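Local structure of PvdO (Pseudomonas aeruginosa, 5HHA) at residues Gly87-Tyr92 with Lys135-Trp140; Arg81-Ala86 with Gly279-Arg284; Gly60-Glu65 with Pro258-Ser263; Phe50-Pro55 with Glu156-Ala161. The protein is a calcium-binding periplasmic protein of the formylglycine-generating-enzyme family that takes part in chromophore maturation, probably that of the siderophore pyoverdine. All coordinates share one frame; numbering follows the deposited sequence.

Interaction 1 of 4, residues Gly87-Tyr92 with Lys135-Trp140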
loop_
_atom_site.group_PDB
_atom_site.type_symbol
_atom_site.label_atom_id
_atom_site.label_comp_id
_atom_site.label_asym_id
_atom_site.label_seq_id
_atom_site.Cartn_x
_atom_site.Cartn_y
_atom_site.Cartn_z
ATOM N N GLY A 87 1.698 6.202 14.601
ATOM C CA GLY A 87 1.803 5.737 15.971
ATOM C C GLY A 87 2.331 4.329 16.039
ATOM O O GLY A 87 3.075 3.967 16.959
ATOM N N GLU A 88 1.961 3.507 15.068
ATOM C CA GLU A 88 2.454 2.135 15.042
ATOM C C GLU A 88 3.948 2.118 14.765
ATOM O O GLU A 88 4.707 1.362 15.395
ATOM C CB GLU A 88 1.682 1.310 14.021
ATOM C CG GLU A 88 0.303 0.950 14.540
ATOM C CD GLU A 88 -0.739 0.615 13.482
ATOM O OE1 GLU A 88 -0.434 0.568 12.266
ATOM O OE2 GLU A 88 -1.895 0.355 13.901
ATOM N N LEU A 89 4.386 2.949 13.832
ATOM C CA LEU A 89 5.817 3.047 13.572
ATOM C C LEU A 89 6.553 3.599 14.795
ATOM O O LEU A 89 7.650 3.120 15.131
ATOM C CB LEU A 89 6.078 3.898 12.330
ATOM C CG LEU A 89 7.544 3.991 11.863
ATOM C CD1 LEU A 89 8.023 2.643 11.352
ATOM C CD2 LEU A 89 7.702 5.074 10.799
ATOM N N ASP A 90 5.955 4.570 15.462
ATOM C CA ASP A 90 6.595 5.164 16.631
ATOM C C ASP A 90 6.790 4.121 17.720
ATOM O O ASP A 90 7.783 4.149 18.439
ATOM C CB ASP A 90 5.767 6.331 17.161
ATOM C CG ASP A 90 6.009 7.622 16.421
ATOM O OD1 ASP A 90 7.012 7.744 15.697
ATOM O OD2 ASP A 90 5.194 8.548 16.612
ATOM N N ALA A 91 5.867 3.180 17.854
ATOM C CA ALA A 91 6.017 2.123 18.846
ATOM C C ALA A 91 7.255 1.260 18.563
ATOM O O ALA A 91 8.008 0.855 19.470
ATOM C CB ALA A 91 4.747 1.266 18.904
ATOM N N TYR A 92 7.480 0.955 17.298
ATOM C CA TYR A 92 8.683 0.253 16.895
ATOM C C TYR A 92 9.954 1.073 17.175
ATOM O O TYR A 92 10.942 0.525 17.670
ATOM C CB TYR A 92 8.559 -0.078 15.405
ATOM C CG TYR A 92 9.841 -0.256 14.637
ATOM C CD1 TYR A 92 10.577 -1.436 14.734
ATOM C CD2 TYR A 92 10.290 0.713 13.755
ATOM C CE1 TYR A 92 11.734 -1.624 14.015
ATOM C CE2 TYR A 92 11.464 0.530 13.033
ATOM C CZ TYR A 92 12.172 -0.649 13.166
ATOM O OH TYR A 92 13.328 -0.852 12.441
ATOM N N LYS A 135 11.195 -3.639 5.838
ATOM C CA LYS A 135 11.617 -4.996 6.159
ATOM C C LYS A 135 12.006 -5.096 7.630
ATOM O O LYS A 135 11.669 -6.088 8.299
ATOM C CB LYS A 135 12.777 -5.432 5.259
ATOM C CG LYS A 135 12.371 -5.540 3.784
ATOM C CD LYS A 135 13.521 -5.904 2.871
ATOM C CE LYS A 135 14.049 -7.293 3.172
ATOM N NZ LYS A 135 13.096 -8.340 2.718
ATOM N N ASN A 136 12.715 -4.094 8.147
ATOM C CA ASN A 136 13.107 -4.106 9.560
ATOM C C ASN A 136 11.923 -4.063 10.496
ATOM O O ASN A 136 11.907 -4.780 11.508
ATOM C CB ASN A 136 14.055 -2.960 9.873
ATOM C CG ASN A 136 15.411 -3.134 9.260
ATOM O OD1 ASN A 136 15.800 -4.231 8.884
ATOM N ND2 ASN A 136 16.154 -2.045 9.173
ATOM N N TYR A 137 10.918 -3.252 10.176
ATOM C CA TYR A 137 9.708 -3.175 10.970
ATOM C C TYR A 137 9.033 -4.547 10.986
ATOM O O TYR A 137 8.602 -5.022 12.026
ATOM C CB TYR A 137 8.748 -2.112 10.396
ATOM C CG TYR A 137 7.401 -2.068 11.087
ATOM C CD1 TYR A 137 7.261 -1.446 12.317
ATOM C CD2 TYR A 137 6.272 -2.669 10.531
ATOM C CE1 TYR A 137 6.057 -1.422 12.969
ATOM C CE2 TYR A 137 5.067 -2.652 11.164
ATOM C CZ TYR A 137 4.962 -2.030 12.385
ATOM O OH TYR A 137 3.742 -2.042 12.982
ATOM N N ALA A 138 8.921 -5.182 9.821
ATOM C CA ALA A 138 8.261 -6.491 9.741
ATOM C C ALA A 138 9.052 -7.556 10.522
ATOM O O ALA A 138 8.434 -8.433 11.140
ATOM C CB ALA A 138 8.068 -6.901 8.303
ATOM N N ALA A 139 10.372 -7.473 10.520
ATOM C CA ALA A 139 11.196 -8.393 11.319
ATOM C C ALA A 139 10.970 -8.190 12.810
ATOM O O ALA A 139 10.833 -9.163 13.574
ATOM C CB ALA A 139 12.639 -8.217 10.993
ATOM N N TRP A 140 10.890 -6.940 13.240
ATOM C CA TRP A 140 10.601 -6.650 14.624
ATOM C C TRP A 140 9.214 -7.181 15.023
ATOM O O TRP A 140 9.051 -7.802 16.076
ATOM C CB TRP A 140 10.694 -5.143 14.846
ATOM C CG TRP A 140 10.259 -4.737 16.201
ATOM C CD1 TRP A 140 10.967 -4.859 17.367
ATOM C CD2 TRP A 140 9.010 -4.150 16.548
ATOM N NE1 TRP A 140 10.228 -4.380 18.407
ATOM C CE2 TRP A 140 9.017 -3.948 17.937
ATOM C CE3 TRP A 140 7.879 -3.767 15.818
ATOM C CZ2 TRP A 140 7.944 -3.371 18.604
ATOM C CZ3 TRP A 140 6.832 -3.215 16.465
ATOM C CH2 TRP A 140 6.861 -3.006 17.853
HETATM O O HOH W 1 3.709 -1.270 15.603
#
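Tyr92 lies between Tyr137 and Trp140, and the three rings form an aromatic cluster. The edge of Tyr137 is turned toward the face of Tyr92 in an offset edge-to-face pair, with the planes at 83°. Tyr137 CA sits over the same ring, 4.2 Å from the Tyr92 centroid, in a CH-pi contact. Tyr92 in turn directs its own edge at the face of Trp140, in a second offset edge-to-face pair. Tyr92 CD1 comes 3.6 Å from Trp140 CD2. The indole also receives the Tyr92 backbone: Tyr92 CA lies over its face, 3.9 Å from the centroid of the six-membered ring of Trp140. Trp140 has CG anti to the backbone N (chi1 173°), which carries the indole across to Tyr92. At the far end of the ring, Tyr92 OH lies 3.4 Å from Asn136 CB. No direct hydrogen bond joins the two segments. Instead a water donates to Glu88 O at 2.8 Å and accepts from Tyr137 OH at 2.7 Å. The contact joins helix 86-96 to helix 131-145, whose local axes cross at 71°. Trp140 reaches on to Ala95 and Thr96 of the first helix, while Tyr137 meets Phe280 of strand 278-285.

Interaction 2 of 4, residues Arg81-Ala86 with Gly279-Arg284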
loop_
_atom_site.group_PDB
_atom_site.type_symbol
_atom_site.label_atom_id
_atom_site.label_comp_id
_atom_site.label_asym_id
_atom_site.label_seq_id
_atom_site.Cartn_x
_atom_site.Cartn_y
_atom_site.Cartn_z
ATOM N N ARG A 81 -5.275 -3.787 7.297
ATOM C CA ARG A 81 -6.436 -3.194 6.641
ATOM C C ARG A 81 -6.232 -1.718 6.346
ATOM O O ARG A 81 -6.889 -1.145 5.452
ATOM C CB ARG A 81 -7.736 -3.452 7.419
ATOM C CG ARG A 81 -7.865 -2.815 8.779
ATOM C CD ARG A 81 -9.278 -3.075 9.270
ATOM N NE ARG A 81 -9.570 -2.489 10.570
ATOM C CZ ARG A 81 -10.800 -2.409 11.068
ATOM N NH1 ARG A 81 -11.828 -2.909 10.387
ATOM N NH2 ARG A 81 -10.997 -1.849 12.261
ATOM N N TYR A 82 -5.344 -1.106 7.119
ATOM C CA TYR A 82 -4.873 0.252 6.886
ATOM C C TYR A 82 -3.394 0.211 6.511
ATOM O O TYR A 82 -2.705 -0.782 6.771
ATOM C CB TYR A 82 -4.976 1.082 8.162
ATOM C CG TYR A 82 -6.335 1.081 8.809
ATOM C CD1 TYR A 82 -7.434 1.571 8.133
ATOM C CD2 TYR A 82 -6.528 0.609 10.110
ATOM C CE1 TYR A 82 -8.679 1.608 8.721
ATOM C CE2 TYR A 82 -7.781 0.641 10.704
ATOM C CZ TYR A 82 -8.838 1.122 9.984
ATOM O OH TYR A 82 -10.082 1.154 10.576
ATOM N N GLN A 83 -2.903 1.284 5.921
ATOM C CA GLN A 83 -1.493 1.561 5.941
ATOM C C GLN A 83 -1.020 1.580 7.405
ATOM O O GLN A 83 -1.771 1.969 8.314
ATOM C CB GLN A 83 -1.242 2.899 5.249
ATOM C CG GLN A 83 -1.431 2.820 3.725
ATOM C CD GLN A 83 -2.372 3.855 3.118
ATOM O OE1 GLN A 83 -2.899 4.750 3.781
ATOM N NE2 GLN A 83 -2.558 3.732 1.798
ATOM N N VAL A 84 0.207 1.129 7.629
ATOM C CA VAL A 84 0.757 1.176 8.979
ATOM C C VAL A 84 0.804 2.629 9.416
ATOM O O VAL A 84 1.161 3.505 8.640
ATOM C CB VAL A 84 2.119 0.504 9.021
ATOM C CG1 VAL A 84 2.807 0.719 10.388
ATOM C CG2 VAL A 84 1.973 -0.989 8.744
ATOM N N THR A 85 0.400 2.903 10.653
ATOM C CA THR A 85 0.239 4.289 11.076
ATOM C C THR A 85 1.495 4.870 11.686
ATOM O O THR A 85 2.413 4.148 12.071
ATOM C CB THR A 85 -0.867 4.449 12.127
ATOM O OG1 THR A 85 -0.442 3.802 13.334
ATOM C CG2 THR A 85 -2.217 3.893 11.649
ATOM N N ALA A 86 1.515 6.186 11.775
ATOM C CA ALA A 86 2.610 6.886 12.436
ATOM C C ALA A 86 2.790 6.409 13.874
ATOM O O ALA A 86 3.922 6.235 14.328
ATOM C CB ALA A 86 2.375 8.370 12.411
ATOM N N GLY A 279 4.278 5.202 2.219
ATOM C CA GLY A 279 4.138 4.433 3.448
ATOM C C GLY A 279 4.163 2.944 3.101
ATOM O O GLY A 279 4.872 2.531 2.178
ATOM N N PHE A 280 3.381 2.136 3.824
ATOM C CA PHE A 280 3.454 0.690 3.614
ATOM C C PHE A 280 2.383 -0.030 4.364
ATOM O O PHE A 280 1.861 0.475 5.360
ATOM C CB PHE A 280 4.814 0.122 4.020
ATOM C CG PHE A 280 5.121 0.247 5.500
ATOM C CD1 PHE A 280 5.567 1.449 6.046
ATOM C CD2 PHE A 280 5.023 -0.857 6.342
ATOM C CE1 PHE A 280 5.892 1.542 7.381
ATOM C CE2 PHE A 280 5.338 -0.763 7.687
ATOM C CZ PHE A 280 5.787 0.432 8.202
ATOM N N ARG A 281 2.042 -1.215 3.872
ATOM C CA ARG A 281 1.287 -2.198 4.632
ATOM C C ARG A 281 2.239 -3.349 4.980
ATOM O O ARG A 281 3.331 -3.469 4.435
ATOM C CB ARG A 281 0.106 -2.728 3.817
ATOM C CG ARG A 281 -0.920 -1.692 3.508
ATOM C CD ARG A 281 -2.063 -2.246 2.665
ATOM N NE ARG A 281 -2.772 -1.133 2.093
ATOM C CZ ARG A 281 -3.872 -0.573 2.589
ATOM N NH1 ARG A 281 -4.548 -1.118 3.597
ATOM N NH2 ARG A 281 -4.329 0.541 2.040
ATOM N N VAL A 282 1.778 -4.210 5.893
ATOM C CA VAL A 282 2.423 -5.478 6.131
ATOM C C VAL A 282 1.425 -6.596 5.899
ATOM O O VAL A 282 0.205 -6.427 5.991
ATOM C CB VAL A 282 3.024 -5.587 7.568
ATOM C CG1 VAL A 282 4.184 -4.625 7.760
ATOM C CG2 VAL A 282 1.973 -5.370 8.659
ATOM N N ALA A 283 1.994 -7.766 5.635
ATOM C CA ALA A 283 1.223 -8.992 5.458
ATOM C C ALA A 283 1.648 -9.998 6.516
ATOM O O ALA A 283 2.763 -9.921 7.026
ATOM C CB ALA A 283 1.443 -9.570 4.067
ATOM N N ARG A 284 0.774 -10.967 6.765
ATOM C CA ARG A 284 1.011 -11.972 7.797
ATOM C C ARG A 284 0.491 -13.311 7.302
ATOM O O ARG A 284 -0.656 -13.408 6.867
ATOM C CB ARG A 284 0.321 -11.533 9.093
ATOM C CG ARG A 284 -0.294 -12.628 9.954
ATOM C CD ARG A 284 0.455 -12.803 11.239
ATOM N NE ARG A 284 -0.390 -12.948 12.439
ATOM C CZ ARG A 284 -1.108 -14.030 12.745
ATOM N NH1 ARG A 284 -1.166 -15.058 11.921
ATOM N NH2 ARG A 284 -1.787 -14.058 13.870
HETATM O O HOH W 2 2.183 3.725 5.952
#
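Phe280 O accepts a hydrogen bond from Val84 N at 2.9 Å. The bond is nearly straight, with 167° at the hydrogen, and the donor lies close to the carbonyl axis. Gln83 CA adds a weaker CA-H...O contact to Phe280 O at 3.6 Å. A water accepts from Phe280 N and lies 2.9 Å from Val84 O, to which it probably donates, so it can bridge the two residues. Val84 also lies over one face of the Phe280 ring. Val84 CB is 4.0 Å from the Phe280 centroid, and Val84 CG2 touches Phe280 CE2 at 3.5 Å. The ring gets there because Phe280 CG sits between the backbone N and the carbonyl carbon (chi1 65°). Arg281 stretches past Gln83, whose N lies over one face of the guanidinium. Arg281 NH1 makes a weak bond to Arg81 O at 3.0 Å and a hydrogen bond to Ser80 O. Glu219 forms a salt bridge with Arg281 NE and also accepts from Gln83 NE2, while Arg281 NH2 bonds to Tyr211 O. The arrangement belongs to the core of the formylglycine-generating-enzyme-like fold. Here the loop leading from strand 77-80 to the N-cap residue Thr85 of helix 86-96 packs against broken strand 278-285.

Interaction 3 of 4, residues Gly60-Glu65 with Pro258-Ser263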
loop_
_atom_site.group_PDB
_atom_site.type_symbol
_atom_site.label_atom_id
_atom_site.label_comp_id
_atom_site.label_asym_id
_atom_site.label_seq_id
_atom_site.Cartn_x
_atom_site.Cartn_y
_atom_site.Cartn_z
ATOM N N GLY A 60 -6.925 6.236 -18.582
ATOM C CA GLY A 60 -5.733 6.421 -17.780
ATOM C C GLY A 60 -4.714 5.311 -17.823
ATOM O O GLY A 60 -3.643 5.486 -17.254
ATOM N N ARG A 61 -5.000 4.181 -18.475
ATOM C CA ARG A 61 -4.106 3.050 -18.401
ATOM C C ARG A 61 -2.729 3.372 -18.946
ATOM O O ARG A 61 -2.597 3.937 -20.043
ATOM C CB ARG A 61 -4.648 1.860 -19.230
ATOM C CG ARG A 61 -3.651 0.692 -19.323
ATOM C CD ARG A 61 -4.029 -0.247 -20.458
ATOM N NE ARG A 61 -3.407 -1.555 -20.516
ATOM C CZ ARG A 61 -2.297 -1.803 -21.177
ATOM N NH1 ARG A 61 -1.690 -0.822 -21.808
ATOM N NH2 ARG A 61 -1.814 -3.050 -21.220
ATOM N N GLN A 62 -1.697 2.935 -18.235
ATOM C CA GLN A 62 -0.325 3.124 -18.664
ATOM C C GLN A 62 0.242 1.842 -19.249
ATOM O O GLN A 62 -0.237 0.752 -18.969
ATOM C CB GLN A 62 0.519 3.546 -17.463
ATOM C CG GLN A 62 -0.093 4.672 -16.654
ATOM C CD GLN A 62 0.023 5.989 -17.378
ATOM O OE1 GLN A 62 1.092 6.337 -17.888
ATOM N NE2 GLN A 62 -1.064 6.735 -17.441
ATOM N N PRO A 63 1.276 1.960 -20.093
ATOM C CA PRO A 63 1.719 0.801 -20.879
ATOM C C PRO A 63 2.278 -0.378 -20.103
ATOM O O PRO A 63 2.256 -1.492 -20.634
ATOM C CB PRO A 63 2.770 1.406 -21.822
ATOM C CG PRO A 63 2.431 2.835 -21.902
ATOM C CD PRO A 63 1.823 3.232 -20.607
ATOM N N ASP A 64 2.752 -0.161 -18.879
ATOM C CA ASP A 64 3.295 -1.262 -18.102
ATOM C C ASP A 64 2.247 -2.099 -17.387
ATOM O O ASP A 64 2.614 -3.016 -16.637
ATOM C CB ASP A 64 4.351 -0.782 -17.095
ATOM C CG ASP A 64 3.822 0.181 -16.034
ATOM O OD1 ASP A 64 2.665 0.627 -16.118
ATOM O OD2 ASP A 64 4.604 0.484 -15.113
ATOM N N GLU A 65 0.959 -1.841 -17.625
ATOM C CA GLU A 65 -0.123 -2.527 -16.917
ATOM C C GLU A 65 -0.627 -3.764 -17.657
ATOM O O GLU A 65 -1.702 -4.267 -17.387
ATOM C CB GLU A 65 -1.270 -1.568 -16.656
ATOM C CG GLU A 65 -0.859 -0.424 -15.729
ATOM C CD GLU A 65 -1.859 0.703 -15.644
ATOM O OE1 GLU A 65 -3.064 0.454 -15.774
ATOM O OE2 GLU A 65 -1.473 1.852 -15.383
ATOM N N PRO A 258 -6.445 11.637 -9.245
ATOM C CA PRO A 258 -7.086 10.322 -9.085
ATOM C C PRO A 258 -6.955 9.399 -10.295
ATOM O O PRO A 258 -7.198 8.216 -10.164
ATOM C CB PRO A 258 -8.540 10.673 -8.816
ATOM C CG PRO A 258 -8.730 12.035 -9.444
ATOM C CD PRO A 258 -7.426 12.744 -9.237
ATOM N N ILE A 259 -6.503 9.906 -11.436
ATOM C CA ILE A 259 -6.246 9.050 -12.581
ATOM C C ILE A 259 -5.172 8.009 -12.241
ATOM O O ILE A 259 -5.121 6.945 -12.855
ATOM C CB ILE A 259 -5.830 9.922 -13.821
ATOM C CG1 ILE A 259 -5.947 9.166 -15.134
ATOM C CG2 ILE A 259 -4.482 10.522 -13.628
ATOM C CD1 ILE A 259 -7.348 8.823 -15.541
ATOM N N PHE A 260 -4.339 8.289 -11.232
ATOM C CA PHE A 260 -3.329 7.322 -10.795
ATOM C C PHE A 260 -3.773 6.488 -9.599
ATOM O O PHE A 260 -2.995 5.667 -9.113
ATOM C CB PHE A 260 -2.010 8.033 -10.505
ATOM C CG PHE A 260 -1.486 8.816 -11.665
ATOM C CD1 PHE A 260 -1.340 8.230 -12.902
ATOM C CD2 PHE A 260 -1.130 10.142 -11.534
ATOM C CE1 PHE A 260 -0.871 8.955 -13.986
ATOM C CE2 PHE A 260 -0.654 10.860 -12.609
ATOM C CZ PHE A 260 -0.515 10.261 -13.838
ATOM N N SER A 261 -5.031 6.630 -9.174
ATOM C CA SER A 261 -5.570 5.866 -8.065
ATOM C C SER A 261 -6.183 4.543 -8.485
ATOM O O SER A 261 -6.572 3.736 -7.626
ATOM C CB SER A 261 -6.644 6.677 -7.344
ATOM O OG SER A 261 -6.065 7.722 -6.574
ATOM N N ARG A 262 -6.239 4.293 -9.790
ATOM C CA ARG A 262 -6.852 3.081 -10.317
ATOM C C ARG A 262 -6.144 1.856 -9.743
ATOM O O ARG A 262 -4.922 1.879 -9.539
ATOM C CB ARG A 262 -6.697 3.079 -11.836
ATOM C CG ARG A 262 -7.312 4.278 -12.543
ATOM C CD ARG A 262 -6.937 4.384 -14.029
ATOM N NE ARG A 262 -5.494 4.464 -14.164
ATOM C CZ ARG A 262 -4.683 3.477 -14.512
ATOM N NH1 ARG A 262 -5.148 2.335 -15.017
ATOM N NH2 ARG A 262 -3.389 3.665 -14.460
ATOM N N SER A 263 -6.884 0.767 -9.557
ATOM C CA SER A 263 -6.334 -0.418 -8.914
ATOM C C SER A 263 -5.107 -0.986 -9.609
ATOM O O SER A 263 -4.272 -1.634 -8.960
ATOM C CB SER A 263 -7.395 -1.493 -8.818
ATOM O OG SER A 263 -8.418 -1.143 -7.912
HETATM O O HOH W 3 -2.863 6.539 -14.919
#
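Ile259 puts CD1 against Gly60, 3.7 Å from Gly60 CA, and the bare CA lets it come this close. Ile259 O serves the polar side: it accepts from Arg262 NE at 2.8 Å and from a water. That water also donates to Gly60 O and accepts from Arg262 NH2, so it bridges the two segments. Phe260 follows in the short 3-10 turn. In the conformer given, Gln62 NE2 lies at its ring edge and donates to Gly60 O. The turn belongs to the loop between strands 247-251 and 266-269, and residues 60-65 to the loop between strands 42-52 and 69-73, so the contact joins two connections of the mixed sheet in this formylglycine-generating-enzyme-like fold. Arg262 then makes an end-on, two-pronged salt bridge with Glu65. Arg262 NH1 bonds to Glu65 OE1 at 2.9 Å, and Arg262 NH2 to Glu65 OE2 at 2.8 Å. Both carboxylate oxygens use their syn lone pairs, and the two groups are nearly coplanar, 13° apart. The bend at chi3 (-58°) turns the Arg262 guanidinium so that Gly60 O lies over one face. Gln62 N meets Glu65 OE2 from above the carboxylate plane. Glu58 is a second acidic partner of Arg262 NH1.

Interaction 4 of 4, residues Phe50-Pro55 with Glu156-Ala161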
loop_
_atom_site.group_PDB
_atom_site.type_symbol
_atom_site.label_atom_id
_atom_site.label_comp_id
_atom_site.label_asym_id
_atom_site.label_seq_id
_atom_site.Cartn_x
_atom_site.Cartn_y
_atom_site.Cartn_z
ATOM N N PHE A 50 -7.371 -13.937 -9.319
ATOM C CA PHE A 50 -7.894 -12.704 -9.891
ATOM C C PHE A 50 -7.119 -12.336 -11.134
ATOM O O PHE A 50 -6.035 -12.821 -11.349
ATOM C CB PHE A 50 -7.866 -11.533 -8.880
ATOM C CG PHE A 50 -6.521 -10.830 -8.772
ATOM C CD1 PHE A 50 -5.386 -11.470 -8.279
ATOM C CD2 PHE A 50 -6.403 -9.494 -9.167
ATOM C CE1 PHE A 50 -4.181 -10.798 -8.190
ATOM C CE2 PHE A 50 -5.192 -8.833 -9.084
ATOM C CZ PHE A 50 -4.090 -9.482 -8.577
ATOM N N THR A 51 -7.674 -11.445 -11.940
ATOM C CA THR A 51 -6.975 -10.949 -13.099
ATOM C C THR A 51 -6.233 -9.664 -12.732
ATOM O O THR A 51 -6.840 -8.685 -12.270
ATOM C CB THR A 51 -7.968 -10.664 -14.249
ATOM O OG1 THR A 51 -8.682 -11.864 -14.569
ATOM C CG2 THR A 51 -7.256 -10.128 -15.483
ATOM N N MET A 52 -4.932 -9.684 -12.945
ATOM C CA MET A 52 -4.058 -8.568 -12.625
ATOM C C MET A 52 -3.691 -7.816 -13.884
ATOM O O MET A 52 -3.443 -8.426 -14.945
ATOM C CB MET A 52 -2.796 -9.110 -11.955
ATOM C CG MET A 52 -1.886 -8.034 -11.387
ATOM S SD MET A 52 -0.454 -8.792 -10.588
ATOM C CE MET A 52 0.371 -7.356 -9.909
ATOM N N GLY A 53 -3.652 -6.492 -13.774
ATOM C CA GLY A 53 -3.364 -5.618 -14.892
ATOM C C GLY A 53 -4.594 -4.833 -15.276
ATOM O O GLY A 53 -5.610 -4.835 -14.553
ATOM N N THR A 54 -4.535 -4.183 -16.428
ATOM C CA THR A 54 -5.560 -3.239 -16.846
ATOM C C THR A 54 -5.961 -3.470 -18.311
ATOM O O THR A 54 -5.085 -3.576 -19.152
ATOM C CB THR A 54 -5.002 -1.809 -16.679
ATOM O OG1 THR A 54 -4.615 -1.623 -15.310
ATOM C CG2 THR A 54 -5.998 -0.772 -17.051
ATOM N N PRO A 55 -7.247 -3.486 -18.618
ATOM C CA PRO A 55 -7.669 -3.569 -20.021
ATOM C C PRO A 55 -7.144 -2.405 -20.861
ATOM O O PRO A 55 -7.050 -1.294 -20.363
ATOM C CB PRO A 55 -9.198 -3.557 -19.925
ATOM C CG PRO A 55 -9.499 -4.042 -18.513
ATOM C CD PRO A 55 -8.383 -3.477 -17.690
ATOM N N GLU A 156 -0.376 -9.262 -4.356
ATOM C CA GLU A 156 -1.221 -9.203 -3.161
ATOM C C GLU A 156 -1.846 -7.827 -3.007
ATOM O O GLU A 156 -2.999 -7.689 -2.634
ATOM C CB GLU A 156 -0.420 -9.526 -1.897
ATOM C CG GLU A 156 -0.062 -10.991 -1.757
ATOM C CD GLU A 156 0.954 -11.277 -0.668
ATOM O OE1 GLU A 156 1.607 -10.349 -0.158
ATOM O OE2 GLU A 156 1.102 -12.477 -0.341
ATOM N N ARG A 157 -1.059 -6.796 -3.300
ATOM C CA ARG A 157 -1.540 -5.436 -3.149
ATOM C C ARG A 157 -2.674 -5.154 -4.150
ATOM O O ARG A 157 -3.729 -4.619 -3.775
ATOM C CB ARG A 157 -0.386 -4.440 -3.258
ATOM C CG ARG A 157 -0.588 -3.121 -2.514
ATOM C CD ARG A 157 -1.610 -2.189 -3.154
ATOM N NE ARG A 157 -1.673 -0.926 -2.421
ATOM C CZ ARG A 157 -2.467 0.086 -2.742
ATOM N NH1 ARG A 157 -3.149 0.064 -3.874
ATOM N NH2 ARG A 157 -2.549 1.128 -1.940
ATOM N N GLU A 158 -2.485 -5.515 -5.412
ATOM C CA GLU A 158 -3.569 -5.276 -6.379
ATOM C C GLU A 158 -4.802 -6.118 -6.035
ATOM O O GLU A 158 -5.919 -5.655 -6.147
ATOM C CB GLU A 158 -3.129 -5.520 -7.817
ATOM C CG GLU A 158 -4.217 -5.072 -8.830
ATOM C CD GLU A 158 -3.780 -5.047 -10.284
ATOM O OE1 GLU A 158 -2.686 -4.541 -10.581
ATOM O OE2 GLU A 158 -4.592 -5.523 -11.121
ATOM N N TYR A 159 -4.586 -7.355 -5.593
ATOM C CA TYR A 159 -5.689 -8.237 -5.192
ATOM C C TYR A 159 -6.511 -7.574 -4.097
ATOM O O TYR A 159 -7.732 -7.546 -4.119
ATOM C CB TYR A 159 -5.110 -9.540 -4.688
ATOM C CG TYR A 159 -6.074 -10.615 -4.242
ATOM C CD1 TYR A 159 -6.983 -11.175 -5.139
ATOM C CD2 TYR A 159 -5.993 -11.163 -2.963
ATOM C CE1 TYR A 159 -7.804 -12.230 -4.758
ATOM C CE2 TYR A 159 -6.828 -12.203 -2.570
ATOM C CZ TYR A 159 -7.703 -12.740 -3.491
ATOM O OH TYR A 159 -8.535 -13.811 -3.187
ATOM N N GLY A 160 -5.813 -7.053 -3.103
ATOM C CA GLY A 160 -6.431 -6.428 -1.948
ATOM C C GLY A 160 -7.101 -5.112 -2.262
ATOM O O GLY A 160 -8.111 -4.757 -1.643
ATOM N N ALA A 161 -6.562 -4.373 -3.228
ATOM C CA ALA A 161 -7.170 -3.139 -3.682
ATOM C C ALA A 161 -8.467 -3.423 -4.425
ATOM O O ALA A 161 -9.453 -2.717 -4.237
ATOM C CB ALA A 161 -6.213 -2.361 -4.583
#
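Glu158 reaches from the helix to Gly53 at the end of the strand. Its CG is anti to the backbone N (chi1 -172°) and the chain stays extended, which brings the carboxylate to the Gly53 backbone. Glu158 OE2 accepts from Gly53 N at 3.0 Å, with 166° at the hydrogen. The N-H meets OE2 on its syn side, somewhat out of the carboxylate plane. Met52 crosses Glu158 at a slant, with Met52 CG 3.7 Å from Glu158 OE1. Both oxygens have charged partners as well: Arg162 NE pairs with OE2 and Arg250 NH2 with OE1. These would be expected to favour the ionised form of the carboxylate. Phe50 points at the helix. Glu158 CG lies at the edge of the Phe50 ring, 3.9 Å from Phe50 CE2. Tyr159 CB lies over one face of the same ring, 4.0 Å from the Phe50 centroid. The Phe50 and Tyr159 rings meet obliquely, with planes at 50°, and their CD1 atoms are 3.5 Å apart. Tyr159 OH bonds beyond the contact to Pro46 O. Helix 154-162 thus packs across the end of strand 42-52. That strand pairs with strand 69-73, whose Val71 touches Phe50 and Met52, while Tyr159 also touches Phe77 of strand 77-80.

All four contacts lie within one sulfatase-modifying-factor-like domain. The first segments come in the order 4, 3, 2, 1 along the chain, and the second segments in the order 1, 4, 3, 2. Interactions 2, 3 and 4 therefore cross one another, while interaction 1 falls within the span of each. Interactions 1 and 2 have centres about 10 Å apart and share a packed core, with Tyr137 against Phe280, Val84 and Val282. Interactions 3 and 4, with centres about 12 Å apart, meet where Thr54, in the conformer given, probably bonds to Glu65 and Arg61. Interactions 1 and 3 lie on opposite sides of the chain's centre, with centres about 30 Å apart. Interactions 2 and 4 reach the same mixed sheet. The crossing holds early and late parts of the sequence together in one domain.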